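Local coordinates for Serine/threonine protein kinase (Mycobacterium tuberculosis, PDB 4ESQ) that probably phosphorylates serine and threonine residues of proteins as a membrane receptor kinase, of which this chain is the extracellular sensor domain, at residues A[51-56]-A[129-134]. Sequence-based numbering, arbitrary orientation. Where two conformers were deposited one is given.
Sequences QGALYT and WTFADV
Phe131 reaches from strand 125-131 of the central antiparallel sheet to Ala53 and Leu54 on the short helix 51-54, joining this helix to the sheet of the PknH-like extracellular domain. No hydrogen bond links the two segments; the contact is almost wholly apolar.

Trp129 and Phe131, two residues apart on the strand, both send CB toward the helix, while Thr130 between them points away and is hydrogen-bonded through OG1 to Thr117 OG1 on the neighbouring strand. With CG anti to the carbonyl carbon (chi1 -67°), the Phe131 ring extends to the helix, where its far end lodges between two aliphatic side chains. Leu54 crosses it at about a right angle, CD2 lying 3.4 Å from Phe131 CZ. Ala53, whose methyl is small enough to let the ring come close to the helix backbone, places CB 3.6 Å from Phe131 CE1. The branched Leu54 serves two partners, since CD2 also approaches Trp129 CB at 4.1 Å; the Leu54 side chain also rests on Val120 of strand 117-122 and Asp145 of strand 141-147.

The short helix is weakly bonded: Gln51 O accepts from Leu54 N (3.2 Å) and, just past it, Tyr55 N (3.1 Å), holding the turn that presents these side chains.

One polar atom joins the otherwise apolar interface, at the ring edge, where slightly positive hydrogens suit a carbonyl oxygen: Ala53 O lies in the plane of the Phe131 ring, 3.3 Å from Phe131 CE1.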
ATOM      1  N   GLN A  51     -11.924   2.216   1.716  1.00 10.07           N
ATOM      2  CA  GLN A  51     -11.233   0.949   1.999  1.00 12.39           C
ATOM      3  C   GLN A  51      -9.815   0.923   1.393  1.00 11.50           C
ATOM      4  O   GLN A  51      -8.849   0.516   2.051  1.00 13.66           O
ATOM      5  CB  GLN A  51     -12.047  -0.261   1.508  1.00 12.19           C
ATOM      6  CG  GLN A  51     -11.428  -1.615   1.882  1.00 10.85           C
ATOM      7  CD  GLN A  51     -12.349  -2.802   1.641  1.00 12.33           C
ATOM      8  OE1 GLN A  51     -13.532  -2.637   1.365  1.00 14.95           O
ATOM      9  NE2 GLN A  51     -11.802  -4.014   1.758  1.00 16.06           N
ATOM     10  N   GLY A  52      -9.697   1.350   0.139  1.00 12.40           N
ATOM     11  CA  GLY A  52      -8.404   1.379  -0.528  1.00 11.56           C
ATOM     12  C   GLY A  52      -7.480   2.432   0.050  1.00 14.81           C
ATOM     13  O   GLY A  52      -6.252   2.315  -0.036  1.00 14.96           O
ATOM     14  N   ALA A  53      -8.060   3.470   0.645  1.00 12.81           N
ATOM     15  CA  ALA A  53      -7.255   4.524   1.245  1.00 10.24           C
ATOM     16  C   ALA A  53      -6.650   4.060   2.566  1.00 14.15           C
ATOM     17  O   ALA A  53      -5.715   4.672   3.072  1.00 20.70           O
ATOM     18  CB  ALA A  53      -8.082   5.778   1.445  1.00 13.67           C
ATOM     19  N   LEU A  54      -7.190   2.980   3.127  1.00 11.91           N
ATOM     20  CA  LEU A  54      -6.666   2.411   4.372  1.00 14.29           C
ATOM     21  C   LEU A  54      -5.691   1.254   4.161  1.00 15.20           C
ATOM     22  O   LEU A  54      -4.705   1.125   4.897  1.00 13.28           O
ATOM     23  CB  LEU A  54      -7.812   1.889   5.243  1.00 12.42           C
ATOM     24  CG  LEU A  54      -8.711   2.981   5.828  1.00 13.02           C
ATOM     25  CD1 LEU A  54     -10.028   2.415   6.326  1.00 16.39           C
ATOM     26  CD2 LEU A  54      -7.977   3.734   6.926  1.00 16.17           C
ATOM     27  N   TYR A  55      -5.994   0.396   3.192  1.00 11.08           N
ATOM     28  CA  TYR A  55      -5.287  -0.876   3.031  1.00 10.86           C
ATOM     29  C   TYR A  55      -4.884  -1.159   1.584  1.00 14.12           C
ATOM     30  O   TYR A  55      -5.601  -0.796   0.645  1.00 14.20           O
ATOM     31  CB  TYR A  55      -6.181  -2.029   3.494  1.00  9.78           C
ATOM     32  CG  TYR A  55      -6.825  -1.835   4.850  1.00 12.83           C
ATOM     33  CD1 TYR A  55      -6.046  -1.649   5.987  1.00 14.99           C
ATOM     34  CD2 TYR A  55      -8.209  -1.849   4.994  1.00 15.32           C
ATOM     35  CE1 TYR A  55      -6.629  -1.479   7.237  1.00 13.53           C
ATOM     36  CE2 TYR A  55      -8.805  -1.677   6.246  1.00 17.15           C
ATOM     37  CZ  TYR A  55      -8.005  -1.496   7.359  1.00 24.48           C
ATOM     38  OH  TYR A  55      -8.573  -1.319   8.600  1.00 28.21           O
ATOM     39  N   THR A  56      -3.741  -1.819   1.405  0.50 12.35           N
ATOM     40  CA  THR A  56      -3.313  -2.235   0.076  0.50 12.48           C
ATOM     41  C   THR A  56      -3.992  -3.538  -0.308  0.50 12.95           C
ATOM     42  O   THR A  56      -4.546  -4.235   0.546  0.50 13.08           O
ATOM     43  CB  THR A  56      -1.795  -2.499   0.019  0.50 14.91           C
ATOM     44  OG1 THR A  56      -1.521  -3.828   0.480  0.50 19.34           O
ATOM     45  CG2 THR A  56      -1.051  -1.518   0.885  0.50 14.94           C
ATOM     46  N   TRP A 129     -10.130   6.014  12.270  1.00 15.03           N
ATOM     47  CA  TRP A 129      -8.896   6.461  11.630  1.00 12.81           C
ATOM     48  C   TRP A 129      -9.137   7.788  10.930  1.00 14.05           C
ATOM     49  O   TRP A 129     -10.161   7.962  10.270  1.00 15.22           O
ATOM     50  CB  TRP A 129      -8.422   5.441  10.600  1.00 14.17           C
ATOM     51  CG  TRP A 129      -7.877   4.180  11.174  1.00 16.80           C
ATOM     52  CD1 TRP A 129      -8.595   3.136  11.699  1.00 22.91           C
ATOM     53  CD2 TRP A 129      -6.495   3.801  11.256  1.00 19.82           C
ATOM     54  NE1 TRP A 129      -7.738   2.135  12.111  1.00 22.06           N
ATOM     55  CE2 TRP A 129      -6.447   2.521  11.849  1.00 25.93           C
ATOM     56  CE3 TRP A 129      -5.293   4.423  10.886  1.00 18.03           C
ATOM     57  CZ2 TRP A 129      -5.242   1.852  12.085  1.00 23.83           C
ATOM     58  CZ3 TRP A 129      -4.097   3.754  11.126  1.00 19.00           C
ATOM     59  CH2 TRP A 129      -4.084   2.484  11.718  1.00 21.75           C
ATOM     60  N   THR A 130      -8.180   8.708  11.053  1.00 13.32           N
ATOM     61  CA  THR A 130      -8.314  10.043  10.474  1.00 12.12           C
ATOM     62  C   THR A 130      -7.324  10.240   9.321  1.00 14.60           C
ATOM     63  O   THR A 130      -6.131  10.046   9.509  1.00 16.98           O
ATOM     64  CB  THR A 130      -8.031  11.123  11.537  1.00 15.83           C
ATOM     65  OG1 THR A 130      -8.898  10.937  12.666  1.00 18.66           O
ATOM     66  CG2 THR A 130      -8.248  12.499  10.957  1.00 22.08           C
ATOM     67  N   PHE A 131      -7.825  10.624   8.144  1.00 13.12           N
ATOM     68  CA  PHE A 131      -6.963  10.886   6.987  1.00 10.47           C
ATOM     69  C   PHE A 131      -6.478  12.336   6.969  1.00 17.42           C
ATOM     70  O   PHE A 131      -7.241  13.261   7.266  1.00 13.15           O
ATOM     71  CB  PHE A 131      -7.710  10.623   5.685  1.00 12.25           C
ATOM     72  CG  PHE A 131      -8.059   9.191   5.471  1.00 13.16           C
ATOM     73  CD1 PHE A 131      -7.102   8.301   5.003  1.00 12.15           C
ATOM     74  CD2 PHE A 131      -9.340   8.733   5.716  1.00 18.22           C
ATOM     75  CE1 PHE A 131      -7.420   6.960   4.793  1.00 17.60           C
ATOM     76  CE2 PHE A 131      -9.667   7.395   5.500  1.00 21.95           C
ATOM     77  CZ  PHE A 131      -8.702   6.516   5.045  1.00 15.45           C
ATOM     78  N   ALA A 132      -5.214  12.519   6.596  1.00 15.12           N
ATOM     79  CA  ALA A 132      -4.691  13.842   6.278  1.00 16.45           C
ATOM     80  C   ALA A 132      -5.081  14.180   4.842  1.00 15.03           C
ATOM     81  O   ALA A 132      -5.981  13.557   4.272  1.00 13.67           O
ATOM     82  CB  ALA A 132      -3.182  13.863   6.455  1.00 16.70           C
ATOM     83  N   ASP A 133      -4.413  15.156   4.240  1.00 16.17           N
ATOM     84  CA  ASP A 133      -4.677  15.449   2.836  1.00 17.47           C
ATOM     85  C   ASP A 133      -3.868  14.525   1.922  1.00 14.91           C
ATOM     86  O   ASP A 133      -2.824  14.002   2.304  1.00 15.92           O
ATOM     87  CB  ASP A 133      -4.407  16.921   2.508  1.00 17.66           C
ATOM     88  CG  ASP A 133      -5.564  17.833   2.904  1.00 32.79           C
ATOM     89  OD1 ASP A 133      -6.630  17.319   3.316  1.00 29.97           O
ATOM     90  OD2 ASP A 133      -5.414  19.067   2.792  1.00 41.44           O
ATOM     91  N   VAL A 134      -4.381  14.298   0.721  1.00 11.83           N
ATOM     92  CA  VAL A 134      -3.670  13.495  -0.255  1.00 14.96           C
ATOM     93  C   VAL A 134      -2.503  14.299  -0.809  1.00 16.10           C
ATOM     94  O   VAL A 134      -2.658  15.458  -1.207  1.00 16.70           O
ATOM     95  CB  VAL A 134      -4.590  13.052  -1.416  1.00 16.39           C
ATOM     96  CG1 VAL A 134      -3.778  12.356  -2.492  1.00 16.52           C
ATOM     97  CG2 VAL A 134      -5.690  12.136  -0.905  1.00 15.73           C
TER